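Local coordinates for ribonuclease H (Uncultured organism, PDB 4IBN), which probably cleaves the RNA strand of RNA-DNA hybrids endonucleolytically, leaving 5'-phosphomonoesters, with magnesium as cofactor, at residues P13-A18 and T87-V92; L41-R46 and E197-A202; A140-W145 and A203-S208; E131-V136 and P209-V214. All coordinates share one frame; numbering follows the deposited sequence.

Contact 1 (P13-A18 and T87-V92)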
# COMPACT_ATOMS: atom_id res chain seq x y z
N PRO A 13 21.90 -9.56 1.46
CA PRO A 13 21.50 -8.19 1.68
C PRO A 13 20.36 -7.79 0.77
O PRO A 13 20.35 -8.14 -0.34
CB PRO A 13 22.77 -7.42 1.32
CG PRO A 13 23.84 -8.34 1.58
CD PRO A 13 23.33 -9.65 1.15
N THR A 14 19.42 -7.03 1.31
CA THR A 14 18.29 -6.53 0.56
C THR A 14 18.10 -5.09 0.92
O THR A 14 18.54 -4.67 1.92
CB THR A 14 17.03 -7.27 0.97
OG1 THR A 14 16.87 -7.14 2.36
CG2 THR A 14 17.14 -8.75 0.62
N PRO A 15 17.42 -4.34 0.10
CA PRO A 15 17.09 -2.97 0.44
C PRO A 15 15.99 -2.87 1.48
O PRO A 15 15.25 -3.76 1.61
CB PRO A 15 16.61 -2.38 -0.90
CG PRO A 15 16.92 -3.33 -1.90
CD PRO A 15 16.96 -4.67 -1.24
N LEU A 16 15.92 -1.76 2.17
CA LEU A 16 14.83 -1.45 3.09
C LEU A 16 14.13 -0.18 2.62
O LEU A 16 14.76 0.79 2.40
CB LEU A 16 15.37 -1.18 4.47
CG LEU A 16 14.40 -0.67 5.54
CD1 LEU A 16 13.37 -1.67 5.88
CD2 LEU A 16 15.16 -0.33 6.81
N VAL A 17 12.82 -0.24 2.48
CA VAL A 17 12.02 0.92 2.17
C VAL A 17 10.85 1.07 3.10
O VAL A 17 10.44 0.13 3.69
CB VAL A 17 11.47 0.87 0.75
CG1 VAL A 17 12.56 0.98 -0.29
CG2 VAL A 17 10.67 -0.33 0.50
N ALA A 18 10.33 2.29 3.18
CA ALA A 18 9.12 2.53 3.91
C ALA A 18 8.08 3.01 2.95
O ALA A 18 8.31 3.91 2.24
CB ALA A 18 9.34 3.55 5.00
N THR A 87 15.68 -7.84 -6.85
CA THR A 87 15.94 -8.21 -5.50
C THR A 87 14.64 -8.25 -4.69
O THR A 87 13.74 -7.55 -4.99
CB THR A 87 16.92 -7.20 -4.84
OG1 THR A 87 17.18 -7.53 -3.48
CG2 THR A 87 16.41 -5.80 -4.92
N ARG A 88 14.62 -9.07 -3.65
CA ARG A 88 13.62 -8.95 -2.63
C ARG A 88 13.91 -7.73 -1.80
O ARG A 88 14.98 -7.27 -1.78
CB ARG A 88 13.57 -10.18 -1.76
CG ARG A 88 13.09 -11.41 -2.47
CD ARG A 88 13.34 -12.65 -1.62
NE ARG A 88 14.74 -13.02 -1.51
CZ ARG A 88 15.50 -12.93 -0.40
NH1 ARG A 88 15.02 -12.46 0.75
NH2 ARG A 88 16.77 -13.32 -0.44
N PHE A 89 12.89 -7.21 -1.13
CA PHE A 89 13.00 -6.03 -0.34
C PHE A 89 12.51 -6.30 1.07
O PHE A 89 11.71 -7.15 1.28
CB PHE A 89 12.09 -4.92 -0.89
CG PHE A 89 12.67 -4.10 -1.99
CD1 PHE A 89 12.99 -2.80 -1.79
CD2 PHE A 89 12.83 -4.60 -3.24
CE1 PHE A 89 13.46 -2.05 -2.79
CE2 PHE A 89 13.32 -3.83 -4.21
CZ PHE A 89 13.63 -2.58 -3.99
N ARG A 90 12.99 -5.53 2.02
CA ARG A 90 12.35 -5.40 3.31
C ARG A 90 11.49 -4.12 3.27
O ARG A 90 11.93 -3.15 2.85
CB ARG A 90 13.39 -5.30 4.40
CG ARG A 90 14.08 -6.56 4.64
CD ARG A 90 15.25 -6.40 5.62
NE ARG A 90 16.39 -5.89 4.92
CZ ARG A 90 17.40 -5.30 5.50
NH1 ARG A 90 17.43 -5.17 6.79
NH2 ARG A 90 18.39 -4.84 4.78
N VAL A 91 10.24 -4.21 3.70
CA VAL A 91 9.31 -3.13 3.57
C VAL A 91 8.57 -2.89 4.86
O VAL A 91 8.06 -3.77 5.41
CB VAL A 91 8.26 -3.43 2.47
CG1 VAL A 91 7.29 -2.32 2.31
CG2 VAL A 91 8.95 -3.78 1.18
N VAL A 92 8.49 -1.65 5.27
CA VAL A 92 7.56 -1.28 6.29
C VAL A 92 6.40 -0.65 5.57
O VAL A 92 6.59 0.33 4.95
CB VAL A 92 8.16 -0.25 7.24
CG1 VAL A 92 7.17 0.13 8.27
CG2 VAL A 92 9.38 -0.79 7.89
O HOH W 1 19.01 -9.29 -2.56
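Parallel pairing of two central strands makes this contact, part of the parallel portion of the mixed sheet of the RNase H fold: Leu16, Val17 and Ala18 lie beside Arg90, Val91 and Val92, the short axes 4.8 Å apart and 19° from parallel. Pro15 O accepts from Arg90 N, Val17 N donates to Arg90 O, and Val17 O takes Val92 N. From the strand, the Arg90 side chain, bent at chi3 (-81°), reaches back side-on to Thr14, just before strand 16-25: NH2 bonds Thr14 O at 2.9 Å, in the guanidinium plane, and NE bonds Thr14 OG1 at 2.9 Å, less straight and tilted from that plane. Pro15 crosses the Phe89 ring at about a right angle, its CG over one face 3.9 Å from the ring centroid, while Val17 CG1 meets the same ring at its edge. The side chains of Val17 and Val91 lie side by side, pointing the same way, CG2 to CG2 3.9 Å. A water donates to both Pro13 O and Thr87 OG1. Ile82 of helix 67-82 packs on Phe89 and Val91, and Phe79 on Val91; on the other face of the sheet Phe205 touches Arg90 and Val92. Strand 34-45 flanks 16-18, and strand 140-145 flanks 90-92.

Contact 2 (L41-R46 and E197-A202); sequences LVEYAR and EPFPDA
The Phe199 ring is sandwiched: Ala45 CB sits over the centre of one face, 3.9 Å from the centroid in a CH-pi contact, and CD of its own neighbour Pro200 covers the opposite face nearer the rim. Glu43 O lies in the ring plane at the edge, 3.4 Å from Phe199 CE1. With CG anti to the backbone N (chi1 -168°), the phenyl group is carried across to strand 34-45, where Glu43 slides past it in the opposite direction. The carboxylate and ring planes are only 9° apart, and Glu43 CB lies 4.1 Å from Phe199 CD1. Beyond the ring, two waters join Glu43 OE1 to Glu197 O, at 2.8 and 2.7 Å from Glu43 OE1. The other carboxylate oxygen, Glu43 OE2, has a salt bridge to Arg55 and a hydrogen bond with Gln154. Exchanging Phe199 for an alanine would probably open a gap over Ala45 CB and take away the aromatic edge beside Glu43 O, leaving the water and Gln154 links at Glu43 as the main ties across this contact. The contact thus divides into a half dominated by the ring and a hydrated half around the carboxylate, whose charge is probably balanced by Arg55 and whose link to the loop runs through two waters and Gln154.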
# COMPACT_ATOMS: atom_id res chain seq x y z
N LEU A 41 3.34 6.23 -1.53
CA LEU A 41 4.63 6.89 -1.45
C LEU A 41 5.66 5.89 -0.96
O LEU A 41 5.44 5.25 0.00
CB LEU A 41 4.55 8.02 -0.44
CG LEU A 41 5.84 8.71 -0.03
CD1 LEU A 41 6.47 9.43 -1.17
CD2 LEU A 41 5.65 9.63 1.13
N VAL A 42 6.79 5.78 -1.68
CA VAL A 42 7.90 4.94 -1.25
C VAL A 42 9.07 5.81 -0.83
O VAL A 42 9.49 6.61 -1.58
CB VAL A 42 8.38 4.02 -2.40
CG1 VAL A 42 9.43 3.06 -1.93
CG2 VAL A 42 7.22 3.24 -2.98
N GLU A 43 9.56 5.62 0.37
CA GLU A 43 10.71 6.31 0.87
C GLU A 43 11.91 5.41 0.89
O GLU A 43 11.79 4.30 1.25
CB GLU A 43 10.48 6.82 2.29
CG GLU A 43 9.40 7.86 2.37
CD GLU A 43 9.43 8.70 3.63
OE1 GLU A 43 10.10 8.30 4.57
OE2 GLU A 43 8.77 9.72 3.65
N TYR A 44 13.07 5.94 0.51
CA TYR A 44 14.31 5.18 0.53
C TYR A 44 15.50 6.03 0.99
O TYR A 44 15.76 7.09 0.43
CB TYR A 44 14.59 4.59 -0.85
CG TYR A 44 15.94 3.90 -0.96
CD1 TYR A 44 16.13 2.62 -0.48
CD2 TYR A 44 17.02 4.55 -1.55
CE1 TYR A 44 17.36 1.99 -0.58
CE2 TYR A 44 18.25 3.93 -1.66
CZ TYR A 44 18.42 2.65 -1.17
OH TYR A 44 19.64 2.03 -1.27
N ALA A 45 16.21 5.55 2.01
CA ALA A 45 17.34 6.22 2.52
C ALA A 45 18.57 5.41 2.19
O ALA A 45 18.63 4.28 2.51
CB ALA A 45 17.24 6.37 3.97
N ARG A 46 19.54 6.06 1.58
CA ARG A 46 20.75 5.38 1.14
C ARG A 46 21.52 4.86 2.33
O ARG A 46 21.77 5.56 3.25
CB ARG A 46 21.56 6.41 0.36
CG ARG A 46 22.77 5.98 -0.33
CD ARG A 46 22.98 6.95 -1.46
NE ARG A 46 22.05 6.62 -2.50
CZ ARG A 46 21.13 7.42 -2.98
NH1 ARG A 46 21.03 8.66 -2.56
NH2 ARG A 46 20.31 6.96 -3.89
N GLU A 197 6.86 11.10 9.76
CA GLU A 197 7.46 9.92 10.35
C GLU A 197 8.88 9.75 9.84
O GLU A 197 9.12 9.67 8.71
CB GLU A 197 6.63 8.70 10.03
CG GLU A 197 7.17 7.42 10.55
CD GLU A 197 6.13 6.34 10.92
OE1 GLU A 197 4.99 6.30 10.42
OE2 GLU A 197 6.53 5.49 11.74
N PRO A 198 9.82 9.67 10.76
CA PRO A 198 11.21 9.45 10.37
C PRO A 198 11.38 8.09 9.74
O PRO A 198 10.63 7.22 10.01
CB PRO A 198 11.96 9.49 11.71
CG PRO A 198 11.03 10.00 12.66
CD PRO A 198 9.67 9.72 12.20
N PHE A 199 12.38 7.95 8.90
CA PHE A 199 12.64 6.70 8.24
C PHE A 199 13.03 5.63 9.27
O PHE A 199 13.68 5.87 10.20
CB PHE A 199 13.76 6.86 7.22
CG PHE A 199 13.91 5.70 6.27
CD1 PHE A 199 13.17 5.63 5.13
CD2 PHE A 199 14.77 4.68 6.54
CE1 PHE A 199 13.30 4.60 4.33
CE2 PHE A 199 14.87 3.65 5.69
CZ PHE A 199 14.15 3.61 4.61
N PRO A 200 12.59 4.42 9.05
CA PRO A 200 12.83 3.39 10.03
C PRO A 200 14.26 2.93 10.17
O PRO A 200 15.00 2.98 9.27
CB PRO A 200 11.95 2.25 9.55
CG PRO A 200 11.76 2.45 8.18
CD PRO A 200 11.73 3.93 7.98
N ASP A 201 14.59 2.53 11.39
CA ASP A 201 15.82 1.86 11.74
C ASP A 201 15.71 0.41 11.33
O ASP A 201 14.73 -0.17 11.51
CB ASP A 201 15.94 1.78 13.24
CG ASP A 201 16.28 3.03 13.88
OD1 ASP A 201 16.35 4.05 13.19
OD2 ASP A 201 16.52 3.00 15.09
N ALA A 202 16.78 -0.19 10.88
CA ALA A 202 16.71 -1.58 10.55
C ALA A 202 16.46 -2.40 11.80
O ALA A 202 16.12 -3.56 11.71
CB ALA A 202 17.91 -2.03 9.85
O HOH W 2 10.88 10.30 6.43
O HOH W 3 9.50 7.19 7.00

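Contact 3 (A140-W145 and A203-S208)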
# COMPACT_ATOMS: atom_id res chain seq x y z
N ALA A 140 9.87 -9.19 2.62
CA ALA A 140 9.57 -9.25 4.02
C ALA A 140 8.92 -7.95 4.44
O ALA A 140 9.45 -6.92 4.19
CB ALA A 140 10.79 -9.50 4.79
N VAL A 141 7.75 -8.05 5.06
CA VAL A 141 6.90 -6.90 5.31
C VAL A 141 6.47 -6.78 6.76
O VAL A 141 6.10 -7.72 7.35
CB VAL A 141 5.68 -6.92 4.42
CG1 VAL A 141 4.94 -5.58 4.50
CG2 VAL A 141 6.05 -7.20 3.00
N GLU A 142 6.59 -5.57 7.28
CA GLU A 142 6.02 -5.24 8.55
C GLU A 142 4.82 -4.40 8.23
O GLU A 142 4.96 -3.39 7.65
CB GLU A 142 6.99 -4.46 9.43
CG GLU A 142 6.35 -3.92 10.68
CD GLU A 142 7.27 -3.22 11.64
OE1 GLU A 142 8.46 -3.21 11.45
OE2 GLU A 142 6.75 -2.68 12.60
N TRP A 143 3.66 -4.86 8.63
CA TRP A 143 2.43 -4.19 8.32
C TRP A 143 2.03 -3.26 9.47
O TRP A 143 1.98 -3.71 10.57
CB TRP A 143 1.31 -5.23 8.06
CG TRP A 143 1.62 -6.21 6.95
CD1 TRP A 143 2.07 -7.45 7.08
CD2 TRP A 143 1.47 -5.99 5.56
NE1 TRP A 143 2.26 -8.03 5.87
CE2 TRP A 143 1.88 -7.14 4.91
CE3 TRP A 143 1.03 -4.93 4.81
CZ2 TRP A 143 1.88 -7.24 3.55
CZ3 TRP A 143 1.01 -5.04 3.48
CH2 TRP A 143 1.44 -6.17 2.85
N ARG A 144 1.78 -1.98 9.20
CA ARG A 144 1.46 -1.02 10.24
C ARG A 144 0.21 -0.24 9.89
O ARG A 144 0.06 0.10 8.78
CB ARG A 144 2.58 0.01 10.38
CG ARG A 144 3.89 -0.54 10.89
CD ARG A 144 4.81 0.54 11.32
NE ARG A 144 6.12 0.09 11.72
CZ ARG A 144 7.17 0.87 11.81
NH1 ARG A 144 7.06 2.14 11.56
NH2 ARG A 144 8.33 0.38 12.15
N TRP A 145 -0.66 0.01 10.88
CA TRP A 145 -1.85 0.82 10.71
C TRP A 145 -1.69 2.18 11.39
O TRP A 145 -1.11 2.28 12.43
CB TRP A 145 -3.06 0.11 11.33
CG TRP A 145 -4.30 0.89 11.30
CD1 TRP A 145 -5.01 1.15 10.24
CD2 TRP A 145 -4.97 1.48 12.38
NE1 TRP A 145 -6.08 1.88 10.54
CE2 TRP A 145 -6.09 2.11 11.87
CE3 TRP A 145 -4.73 1.57 13.73
CZ2 TRP A 145 -6.96 2.81 12.65
CZ3 TRP A 145 -5.61 2.25 14.50
CH2 TRP A 145 -6.70 2.87 13.95
N ALA A 203 16.62 -1.79 12.95
CA ALA A 203 16.07 -2.18 14.24
C ALA A 203 14.57 -2.09 14.56
O ALA A 203 14.04 -2.81 15.34
CB ALA A 203 16.83 -1.52 15.32
N ALA A 204 13.92 -1.10 14.01
CA ALA A 204 12.52 -0.91 14.13
C ALA A 204 11.89 -2.04 13.32
O ALA A 204 10.69 -2.13 13.32
CB ALA A 204 12.13 0.40 13.53
N PHE A 205 12.69 -2.86 12.62
CA PHE A 205 12.10 -3.71 11.59
C PHE A 205 11.66 -5.03 12.14
O PHE A 205 12.46 -5.81 12.54
CB PHE A 205 12.98 -3.91 10.36
CG PHE A 205 12.28 -4.62 9.21
CD1 PHE A 205 11.19 -4.10 8.64
CD2 PHE A 205 12.73 -5.82 8.74
CE1 PHE A 205 10.58 -4.77 7.63
CE2 PHE A 205 12.13 -6.45 7.73
CZ PHE A 205 11.05 -5.92 7.19
N ARG A 206 10.36 -5.24 12.14
CA ARG A 206 9.77 -6.43 12.68
C ARG A 206 8.80 -7.06 11.68
O ARG A 206 7.65 -6.82 11.75
CB ARG A 206 9.02 -6.08 13.97
CG ARG A 206 9.93 -5.81 15.17
CD ARG A 206 11.08 -6.80 15.20
NE ARG A 206 11.93 -6.70 16.38
CZ ARG A 206 13.19 -6.24 16.38
NH1 ARG A 206 13.74 -5.83 15.26
NH2 ARG A 206 13.89 -6.19 17.51
N PRO A 207 9.28 -7.83 10.74
CA PRO A 207 8.40 -8.35 9.71
C PRO A 207 7.45 -9.40 10.19
O PRO A 207 7.77 -10.15 11.07
CB PRO A 207 9.34 -8.98 8.72
CG PRO A 207 10.45 -9.36 9.49
CD PRO A 207 10.64 -8.30 10.51
N SER A 208 6.31 -9.44 9.54
CA SER A 208 5.31 -10.47 9.75
C SER A 208 5.77 -11.74 9.14
O SER A 208 6.63 -11.75 8.35
CB SER A 208 4.02 -10.10 9.08
OG SER A 208 3.31 -9.22 9.84
O HOH W 4 6.85 -10.76 5.77
O HOH W 5 8.23 -2.21 14.71
O HOH W 6 4.00 -6.85 10.77
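Glu142 lies alongside the backbone of Arg206, its CB and CG each 3.4 Å from Arg206 O. The chain runs fully extended, CG anti to the backbone N (chi1 171°), and this brings the carboxylate to the turn at Ala204-Arg206. There Arg206 N donates to Glu142 OE1 at 2.9 Å, a straight bond that arrives from above the carboxylate plane. Glu142 OE2 takes the NE of Arg144 from within the same strand in a salt bridge of 3.0 Å, again from above the carboxylate plane but in the plane of the guanidinium. A water donates to both Glu142 OE2 and Ala204 O. Cutting Glu142 back to an alanine is likely to leave Arg206 N without this acceptor and Arg144 NE without its carboxylate mate, freeing the turn to shift. Toward the start of the strand, the Phe205 ring has Ala140 O at its edge, 3.5 Å from Phe205 CZ, while Pro207 CD covers one face of the ring. Ser208 N closes the crossing with a bond of 2.8 Å to Val141 O, and Ser208 OG lies in the plane of the Trp143 indole at its edge, by CD1. Waters link Val141 N to Ser208 O and Trp143 N to Ser208 OG, supplementing the one direct bond between the two backbones. Strand 140-145 borders the RNase H sheet within the chain, and the loop runs across it at 106°: a tail laid over the sheet edge and pinned by backbone and carboxylate bonds, not an added strand.

Contact 4 (E131-V136 and P209-V214)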
# COMPACT_ATOMS: atom_id res chain seq x y z
N GLU A 131 -3.94 -12.07 -5.58
CA GLU A 131 -2.98 -11.26 -6.28
C GLU A 131 -2.09 -10.44 -5.34
O GLU A 131 -0.94 -10.28 -5.56
CB GLU A 131 -3.69 -10.32 -7.26
CG GLU A 131 -4.34 -10.98 -8.39
CD GLU A 131 -4.77 -10.02 -9.50
OE1 GLU A 131 -4.19 -8.95 -9.64
OE2 GLU A 131 -5.65 -10.40 -10.26
N ALA A 132 -2.67 -9.91 -4.30
CA ALA A 132 -1.88 -9.19 -3.36
C ALA A 132 -0.89 -10.05 -2.65
O ALA A 132 0.18 -9.63 -2.39
CB ALA A 132 -2.74 -8.51 -2.39
N VAL A 133 -1.30 -11.24 -2.27
CA VAL A 133 -0.43 -12.15 -1.56
C VAL A 133 0.74 -12.53 -2.45
O VAL A 133 1.84 -12.60 -2.05
CB VAL A 133 -1.14 -13.40 -1.09
CG1 VAL A 133 -0.18 -14.46 -0.70
CG2 VAL A 133 -2.09 -13.09 0.01
N GLN A 134 0.46 -12.78 -3.69
CA GLN A 134 1.51 -13.07 -4.63
C GLN A 134 2.47 -11.93 -4.86
O GLN A 134 3.60 -12.13 -5.05
CB GLN A 134 0.89 -13.49 -5.94
CG GLN A 134 1.81 -14.00 -6.97
CD GLN A 134 1.06 -14.82 -8.00
OE1 GLN A 134 0.25 -14.29 -8.74
NE2 GLN A 134 1.26 -16.10 -8.00
N ALA A 135 1.95 -10.72 -4.90
CA ALA A 135 2.74 -9.54 -5.10
C ALA A 135 3.75 -9.34 -3.97
O ALA A 135 4.88 -9.03 -4.20
CB ALA A 135 1.84 -8.31 -5.22
N VAL A 136 3.30 -9.55 -2.77
CA VAL A 136 4.14 -9.51 -1.61
C VAL A 136 5.20 -10.59 -1.70
O VAL A 136 6.28 -10.40 -1.32
CB VAL A 136 3.31 -9.71 -0.36
CG1 VAL A 136 4.15 -9.99 0.79
CG2 VAL A 136 2.48 -8.52 -0.12
N PRO A 209 5.12 -12.83 9.49
CA PRO A 209 5.45 -14.08 8.86
C PRO A 209 5.04 -14.09 7.42
O PRO A 209 4.20 -13.39 7.02
CB PRO A 209 4.59 -15.09 9.62
CG PRO A 209 3.67 -14.35 10.35
CD PRO A 209 4.23 -13.04 10.62
N ALA A 210 5.69 -14.95 6.71
CA ALA A 210 5.45 -15.15 5.33
C ALA A 210 4.01 -15.60 5.06
O ALA A 210 3.37 -16.17 5.89
CB ALA A 210 6.37 -16.14 4.86
N LEU A 211 3.49 -15.19 3.93
CA LEU A 211 2.13 -15.45 3.59
C LEU A 211 1.99 -16.84 3.01
O LEU A 211 2.93 -17.37 2.48
CB LEU A 211 1.59 -14.40 2.63
CG LEU A 211 1.70 -12.96 3.08
CD1 LEU A 211 1.39 -11.99 2.03
CD2 LEU A 211 0.89 -12.70 4.26
N PRO A 212 0.81 -17.40 3.12
CA PRO A 212 0.52 -18.69 2.49
C PRO A 212 0.72 -18.61 0.97
O PRO A 212 0.33 -17.65 0.39
CB PRO A 212 -0.95 -18.88 2.83
CG PRO A 212 -1.51 -17.51 2.91
CD PRO A 212 -0.41 -16.67 3.47
N VAL A 213 1.35 -19.60 0.35
CA VAL A 213 1.55 -19.59 -1.11
C VAL A 213 0.23 -20.08 -1.62
O VAL A 213 -0.16 -21.14 -1.29
CB VAL A 213 2.66 -20.56 -1.56
CG1 VAL A 213 2.74 -20.64 -3.08
CG2 VAL A 213 3.95 -20.18 -0.96
N VAL A 214 -0.45 -19.27 -2.40
CA VAL A 214 -1.81 -19.51 -2.80
C VAL A 214 -1.96 -20.79 -3.62
O VAL A 214 -1.13 -21.12 -4.46
CB VAL A 214 -2.34 -18.35 -3.66
CG1 VAL A 214 -2.03 -17.01 -3.04
CG2 VAL A 214 -1.67 -18.41 -4.98
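Val133 and Val136 both hold CG1 anti to the backbone N (chi1 165° and 166°), which turns that methyl of each toward the 209-214 loop. Leu211 answers with CG anti to the carbonyl carbon and an extended second torsion, sending CD1 to Val136. The two side chains cross at about a right angle, and Leu211 CD1 comes to 3.6 Å from Val136 CG1 and 3.8 Å from Val136 CB. Leu211 thus touches two residues three apart on one side of the helix: its CD1 reaches Val136, and its CB lies 3.8 Å from Val133 CG1. Three loop residues meet at Val133 CG1. Besides Leu211 CB, it meets the carbonyl oxygen Pro212 O at 3.4 Å and the methyl Val214 CG1 at 3.9 Å, so that residues 211, 212 and 214 curve around a single valine methyl. The contact is apolar packing, with Pro212 O as the one polar atom brought close to the valine. The loop is therefore held to helix 126-136 by the fit of branched side chains. The neighbouring elements complete the setting. Helix 98-113 lies against both partners, with Met104 touching Leu211, Val108 touching Val133 and Ala112 touching Pro212. The 131-136 segment also meets helix 67-82, where Phe79 packs on Ala135 and Val136, and Val136 also rests on Val141 and Trp143 of strand 140-145.

Overall arrangement
Contacts 2, 3 and 4 follow one C-terminal tail, residues 197-214, across the sheet and onto the helix: it passes strand 34-45, crosses strand 140-145 near Glu142 and reaches helix 126-136. Contact 1 lies between contacts 2 and 3 in the sheet. Its centre lies 10 Å from that of contact 2 and 11 Å from that of contact 3, and probable backbone hydrogen bonds join it to both: Ala18 O to Glu43 N, 2.8 Å, and Val91 N to Ala140 O, 2.9 Å. Contacts 3 and 4, 15 Å apart between centres, meet where Trp143 and Val141 pack on Val136, whereas contacts 2 and 4 are 23 Å apart between centres. A long, weak ion pair, Glu197 OE2 to Arg144 NH1 at 3.4 Å, links contacts 2 and 3.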